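Local coordinates for sulfite reductase, desulfoviridin-type subunit gamma (dsvC) (Archaeoglobus fulgidus, PDB 2A5W), which probably acts as a sulfur carrier of the DsrC/TusE family, working alongside dissimilatory sulfite reductase, at residues E5-K10 and D26-E31; M72-C77 and C85-I90. All blocks are in the same frame, centred on the assembly; numbering follows the deposited sequence.

Interaction 1: E5-K10 and D26-E31; sequences EVKGKK and DEEVAE
V6 and V29 form the close-packed part of this contact, their side chains crossing at about a right angle with V6 CG1 4.1 Å from V29 CG2. The other methyl of V6, CG2, lies against the helix backbone, 3.9 Å from E28 O. V6 ends its strand and enters a type I' turn, closed by K9 N bonding back to V6 O, and this tight hairpin puts K7 over the start of the helix.

Here the packing gives way to solvent. The bend at chi3 (-70°) brings K7 CE to 3.2 Å from D26 OD2, and the bend at chi4 (-78°) turns NZ off, so that K7 NZ stands 4.0 Å from the same OD2, a long salt bridge. A water fills in, accepting from K7 NZ and donating to D26 OD2. A second water accepts from K7 N and donates to E28 OE1, while E28 OE2 lies 3.7 Å from K7 CB. D26 meanwhile is the N-cap: its OD1 accepts from V29 N at 2.9 Å, the N-H...O angle being 167°, so its two oxygens serve the helix and the lysine separately.

L11 of strand 9-12 touches both valines, continuing the apolar patch. Helix 27-34 is thus wedged between the N-terminal hairpin and helix 48-64, whose W51 meets E27, A30 and E31.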
loop_
_atom_site.group_PDB
_atom_site.type_symbol
_atom_site.label_atom_id
_atom_site.label_comp_id
_atom_site.label_asym_id
_atom_site.label_seq_id
_atom_site.Cartn_x
_atom_site.Cartn_y
_atom_site.Cartn_z
ATOM N N GLU A 5 -10.864 -12.609 3.802
ATOM C CA GLU A 5 -11.282 -12.821 5.183
ATOM C C GLU A 5 -10.258 -12.226 6.140
ATOM O O GLU A 5 -9.081 -12.569 6.105
ATOM C CB GLU A 5 -11.448 -14.307 5.496
ATOM C CG GLU A 5 -12.790 -14.876 5.146
ATOM C CD GLU A 5 -12.929 -16.339 5.557
ATOM O OE1 GLU A 5 -11.929 -17.091 5.524
ATOM O OE2 GLU A 5 -14.054 -16.740 5.916
ATOM N N VAL A 6 -10.733 -11.308 6.966
ATOM C CA VAL A 6 -9.976 -10.695 8.049
ATOM C C VAL A 6 -10.995 -10.122 9.046
ATOM O O VAL A 6 -12.037 -9.602 8.640
ATOM C CB VAL A 6 -8.989 -9.587 7.541
ATOM C CG1 VAL A 6 -9.655 -8.667 6.525
ATOM C CG2 VAL A 6 -8.399 -8.791 8.724
ATOM N N LYS A 7 -10.696 -10.253 10.340
ATOM C CA LYS A 7 -11.515 -9.704 11.449
ATOM C C LYS A 7 -13.019 -10.039 11.424
ATOM O O LYS A 7 -13.872 -9.163 11.641
ATOM C CB LYS A 7 -11.257 -8.189 11.651
ATOM C CG LYS A 7 -11.873 -7.224 10.617
ATOM C CD LYS A 7 -11.239 -5.832 10.683
ATOM C CE LYS A 7 -11.621 -5.045 11.964
ATOM N NZ LYS A 7 -13.007 -4.432 11.936
ATOM N N GLY A 8 -13.328 -11.312 11.184
ATOM C CA GLY A 8 -14.714 -11.803 11.121
ATOM C C GLY A 8 -15.519 -11.279 9.942
ATOM O O GLY A 8 -16.738 -11.463 9.878
ATOM N N LYS A 9 -14.825 -10.631 9.008
ATOM C CA LYS A 9 -15.450 -9.996 7.853
ATOM C C LYS A 9 -14.909 -10.518 6.526
ATOM O O LYS A 9 -13.766 -11.003 6.435
ATOM C CB LYS A 9 -15.265 -8.472 7.913
ATOM C CG LYS A 9 -16.352 -7.759 8.700
ATOM C CD LYS A 9 -16.350 -6.262 8.442
ATOM C CE LYS A 9 -15.536 -5.496 9.487
ATOM N NZ LYS A 9 -16.326 -5.230 10.737
ATOM N N LYS A 10 -15.752 -10.406 5.501
ATOM C CA LYS A 10 -15.352 -10.710 4.140
ATOM C C LYS A 10 -15.349 -9.438 3.305
ATOM O O LYS A 10 -16.396 -8.871 2.965
ATOM C CB LYS A 10 -16.218 -11.812 3.524
ATOM C CG LYS A 10 -15.734 -13.226 3.843
ATOM C CD LYS A 10 -16.589 -14.280 3.147
ATOM C CE LYS A 10 -16.472 -15.676 3.786
ATOM N NZ LYS A 10 -17.012 -15.745 5.178
ATOM N N ASP A 26 -7.895 -1.033 8.162
ATOM C CA ASP A 26 -7.158 -0.696 9.377
ATOM C C ASP A 26 -5.855 -1.489 9.332
ATOM O O ASP A 26 -5.585 -2.184 8.340
ATOM C CB ASP A 26 -7.972 -1.003 10.641
ATOM C CG ASP A 26 -8.426 -2.454 10.720
ATOM O OD1 ASP A 26 -7.691 -3.358 10.268
ATOM O OD2 ASP A 26 -9.529 -2.691 11.228
ATOM N N GLU A 27 -5.048 -1.393 10.383
ATOM C CA GLU A 27 -3.770 -2.127 10.477
ATOM C C GLU A 27 -3.898 -3.650 10.261
ATOM O O GLU A 27 -3.029 -4.266 9.636
ATOM C CB GLU A 27 -3.056 -1.822 11.812
ATOM C CG GLU A 27 -2.324 -0.462 11.790
ATOM C CD GLU A 27 -1.441 -0.184 13.017
ATOM O OE1 GLU A 27 -1.564 -0.884 14.045
ATOM O OE2 GLU A 27 -0.612 0.765 12.946
ATOM N N GLU A 28 -4.977 -4.233 10.780
ATOM C CA GLU A 28 -5.267 -5.657 10.622
ATOM C C GLU A 28 -5.474 -6.026 9.162
ATOM O O GLU A 28 -4.894 -6.990 8.669
ATOM C CB GLU A 28 -6.528 -6.041 11.415
ATOM C CG GLU A 28 -6.270 -6.767 12.713
ATOM C CD GLU A 28 -7.549 -7.346 13.308
ATOM O OE1 GLU A 28 -7.626 -8.590 13.512
ATOM O OE2 GLU A 28 -8.489 -6.551 13.553
ATOM N N VAL A 29 -6.311 -5.244 8.484
ATOM C CA VAL A 29 -6.559 -5.403 7.054
ATOM C C VAL A 29 -5.260 -5.217 6.278
ATOM O O VAL A 29 -4.966 -5.989 5.367
ATOM C CB VAL A 29 -7.675 -4.433 6.547
ATOM C CG1 VAL A 29 -7.885 -4.590 5.057
ATOM C CG2 VAL A 29 -9.016 -4.713 7.282
ATOM N N ALA A 30 -4.472 -4.202 6.641
ATOM C CA ALA A 30 -3.196 -3.972 5.965
ATOM C C ALA A 30 -2.359 -5.233 6.015
ATOM O O ALA A 30 -1.756 -5.624 5.016
ATOM C CB ALA A 30 -2.433 -2.792 6.593
ATOM N N GLU A 31 -2.352 -5.874 7.188
ATOM C CA GLU A 31 -1.571 -7.080 7.434
ATOM C C GLU A 31 -2.038 -8.252 6.592
ATOM O O GLU A 31 -1.221 -9.021 6.077
ATOM C CB GLU A 31 -1.683 -7.467 8.899
ATOM C CG GLU A 31 -0.458 -8.153 9.445
ATOM C CD GLU A 31 0.720 -7.211 9.612
ATOM O OE1 GLU A 31 0.595 -6.232 10.389
ATOM O OE2 GLU A 31 1.779 -7.480 8.999
HETATM O O HOH W 1 -12.099 -3.064 9.610
HETATM O O HOH W 2 -8.622 -11.250 12.282
#

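Interaction 2: M72-C77 and C85-I90. With SO4 (sulfate ion), chain E; SO4 (sulfate ion), chain D.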
loop_
_atom_site.group_PDB
_atom_site.type_symbol
_atom_site.label_atom_id
_atom_site.label_comp_id
_atom_site.label_asym_id
_atom_site.label_seq_id
_atom_site.Cartn_x
_atom_site.Cartn_y
_atom_site.Cartn_z
ATOM N N MET A 72 6.585 12.504 -5.953
ATOM C CA MET A 72 6.260 13.039 -4.640
ATOM C C MET A 72 6.504 12.053 -3.496
ATOM O O MET A 72 6.984 12.446 -2.432
ATOM C CB MET A 72 4.807 13.490 -4.619
ATOM C CG MET A 72 4.451 14.371 -3.446
ATOM S SD MET A 72 2.667 14.606 -3.472
ATOM C CE MET A 72 2.442 15.937 -4.660
ATOM N N LEU A 73 6.140 10.791 -3.712
ATOM C CA LEU A 73 6.432 9.713 -2.763
ATOM C C LEU A 73 7.919 9.613 -2.412
ATOM O O LEU A 73 8.262 9.505 -1.228
ATOM C CB LEU A 73 5.947 8.347 -3.302
ATOM C CG LEU A 73 6.241 7.110 -2.446
ATOM C CD1 LEU A 73 5.563 7.182 -1.056
ATOM C CD2 LEU A 73 5.778 5.856 -3.176
ATOM N N VAL A 74 8.784 9.626 -3.429
ATOM C CA VAL A 74 10.233 9.517 -3.229
ATOM C C VAL A 74 10.766 10.712 -2.408
ATOM O O VAL A 74 11.534 10.535 -1.454
ATOM C CB VAL A 74 10.985 9.378 -4.594
ATOM C CG1 VAL A 74 12.505 9.523 -4.426
ATOM C CG2 VAL A 74 10.615 8.038 -5.300
ATOM N N LYS A 75 10.336 11.914 -2.783
ATOM C CA LYS A 75 10.673 13.147 -2.054
ATOM C C LYS A 75 10.269 13.016 -0.586
ATOM O O LYS A 75 11.102 13.199 0.292
ATOM C CB LYS A 75 9.994 14.356 -2.726
ATOM C CG LYS A 75 10.544 15.736 -2.356
ATOM C CD LYS A 75 10.160 16.765 -3.438
ATOM C CE LYS A 75 10.951 16.480 -4.728
ATOM N NZ LYS A 75 10.149 16.619 -5.989
ATOM N N HIS A 76 9.014 12.643 -0.321
ATOM C CA HIS A 76 8.544 12.380 1.058
ATOM C C HIS A 76 9.393 11.363 1.846
ATOM O O HIS A 76 9.720 11.602 3.023
ATOM C CB HIS A 76 7.070 11.959 1.090
ATOM C CG HIS A 76 6.573 11.651 2.472
ATOM N ND1 HIS A 76 6.208 12.635 3.367
ATOM C CD2 HIS A 76 6.429 10.474 3.128
ATOM C CE1 HIS A 76 5.839 12.077 4.507
ATOM N NE2 HIS A 76 5.976 10.768 4.393
ATOM N N CYS A 77 9.747 10.257 1.186
ATOM C CA CYS A 77 10.543 9.171 1.763
ATOM C C CYS A 77 11.949 9.607 2.140
ATOM O O CYS A 77 12.439 9.256 3.205
ATOM C CB CYS A 77 10.671 8.040 0.736
ATOM S SG CYS A 77 11.072 6.399 1.395
ATOM N N CYS A 85 16.267 6.959 0.660
ATOM C CA CYS A 85 15.118 6.179 0.224
ATOM C C CYS A 85 14.627 6.618 -1.141
ATOM O O CYS A 85 13.580 7.289 -1.241
ATOM C CB CYS A 85 13.966 6.205 1.173
ATOM S SG CYS A 85 12.538 5.692 0.225
ATOM N N ASN A 86 15.369 6.201 -2.180
ATOM C CA ASN A 86 14.970 6.349 -3.579
ATOM C C ASN A 86 13.981 5.264 -4.044
ATOM O O ASN A 86 13.565 4.417 -3.238
ATOM C CB ASN A 86 16.208 6.386 -4.479
ATOM C CG ASN A 86 17.065 5.125 -4.378
ATOM O OD1 ASN A 86 16.604 4.052 -3.958
ATOM N ND2 ASN A 86 18.320 5.241 -4.814
ATOM N N LEU A 87 13.596 5.304 -5.330
ATOM C CA LEU A 87 12.610 4.365 -5.881
ATOM C C LEU A 87 13.074 2.924 -5.762
ATOM O O LEU A 87 12.273 2.057 -5.507
ATOM C CB LEU A 87 12.314 4.664 -7.358
ATOM C CG LEU A 87 11.151 3.856 -7.954
ATOM C CD1 LEU A 87 9.864 4.090 -7.141
ATOM C CD2 LEU A 87 10.962 4.185 -9.454
ATOM N N GLN A 88 14.368 2.688 -5.989
ATOM C CA GLN A 88 14.975 1.375 -5.787
ATOM C C GLN A 88 14.738 0.883 -4.353
ATOM O O GLN A 88 14.345 -0.276 -4.138
ATOM C CB GLN A 88 16.475 1.418 -6.120
ATOM C CG GLN A 88 17.216 0.096 -5.880
ATOM C CD GLN A 88 18.706 0.159 -6.219
ATOM O OE1 GLN A 88 19.084 0.129 -7.394
ATOM N NE2 GLN A 88 19.563 0.225 -5.184
ATOM N N TYR A 89 14.963 1.761 -3.374
ATOM C CA TYR A 89 14.714 1.405 -1.978
ATOM C C TYR A 89 13.238 1.074 -1.721
ATOM O O TYR A 89 12.928 0.098 -1.032
ATOM C CB TYR A 89 15.164 2.514 -1.037
ATOM C CG TYR A 89 15.267 2.050 0.406
ATOM C CD1 TYR A 89 16.465 1.533 0.903
ATOM C CD2 TYR A 89 14.168 2.126 1.269
ATOM C CE1 TYR A 89 16.574 1.109 2.235
ATOM C CE2 TYR A 89 14.257 1.698 2.598
ATOM C CZ TYR A 89 15.458 1.185 3.068
ATOM O OH TYR A 89 15.569 0.773 4.374
ATOM N N ILE A 90 12.339 1.897 -2.264
ATOM C CA ILE A 90 10.899 1.582 -2.254
ATOM C C ILE A 90 10.581 0.183 -2.854
ATOM O O ILE A 90 9.786 -0.570 -2.297
ATOM C CB ILE A 90 10.052 2.705 -2.924
ATOM C CG1 ILE A 90 10.144 3.992 -2.087
ATOM C CG2 ILE A 90 8.581 2.267 -3.072
ATOM C CD1 ILE A 90 9.653 5.259 -2.803
HETATM S S SO4 E . 19.090 8.817 -5.869
HETATM O O1 SO4 E . 18.219 8.451 -6.976
HETATM O O2 SO4 E . 18.283 9.051 -4.682
HETATM O O3 SO4 E . 20.043 7.736 -5.624
HETATM O O4 SO4 E . 19.829 10.035 -6.195
HETATM S S SO4 D . 11.519 18.387 -8.586
HETATM O O1 SO4 D . 10.746 17.164 -8.792
HETATM O O2 SO4 D . 11.677 18.627 -7.158
HETATM O O3 SO4 D . 12.837 18.237 -9.204
HETATM O O4 SO4 D . 10.836 19.520 -9.199
#
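The end of I90 fits into the hollow between L73 and V74 on the facing helix. With CD1 anti to CA (chi2 165°), the isoleucine meets L73 tip to tip, its CD1 3.9 Å from L73 CG. V74 meets the same methyl from a second direction, roughly at right angles to the first, its CG2 also 3.9 Å from I90 CD1, so that CD1 sits in the corner made by two successive side chains of helix 70-80.

V74 is a bump in its own right and fits over the first turn of helix 87-93. Its two methyls press on successive residues at the helix start: CG1 lies 4.1 Å from N86 CA, and CG2 lies 4.0 Å from L87 N with the base of the L87 side chain beside it. That turn is firmly shaped, since N86 OD1 caps it by accepting from Y89 N at 2.9 Å (N-H...O angle 158°).

One helical turn on from V74, the packing becomes covalent. C77 and C85 are joined by a disulfide, SG to SG 2.0 Å, with a torsion about the S-S bond of 94°, close to the relaxed value; both cysteines were modelled in two conformers, of which this is one. C77 SG also rests against the flank of I90, 4.3 Å from its CG1. On the outer side N86 ND2 donates to a sulfate oxygen, O3, while K75 NZ grips a second sulfate through two oxygens; both ions probably come from the crystallisation liquor.

P98 touches L73 and I90, and I53 touches C77. Two short helices joined by a brief connection and packed through apolar side chains are consistent with the helix-turn-helix clan to which the DsrC family belongs, with a disulfide, in the conformer described, tying helix 70-80 to the residue just ahead of the N-cap of helix 87-93.

In the fold
From the N terminus, the chain first makes the hairpin of strands 3-6 and 9-12, then runs through a loop without helix until interaction 1 folds helix 27-34 back against the hairpin turn. Helix 48-64 follows, and only after it does interaction 2 open, closing the short connection between helices 70-80 and 87-93. The two contacts are therefore in series, neither nested nor crossed. The centres of interactions 1 and 2 are 27 Å apart, on opposite sides of the chain's centre, and their nearest atoms about 15 Å apart. Helix 48-64 is their common neighbour: one side of it meets helix 27-34, while its Y56 stacks on H76 of helix 70-80, and E49 OE1 is hydrogen-bonded to Y89 OH at helix 87-93.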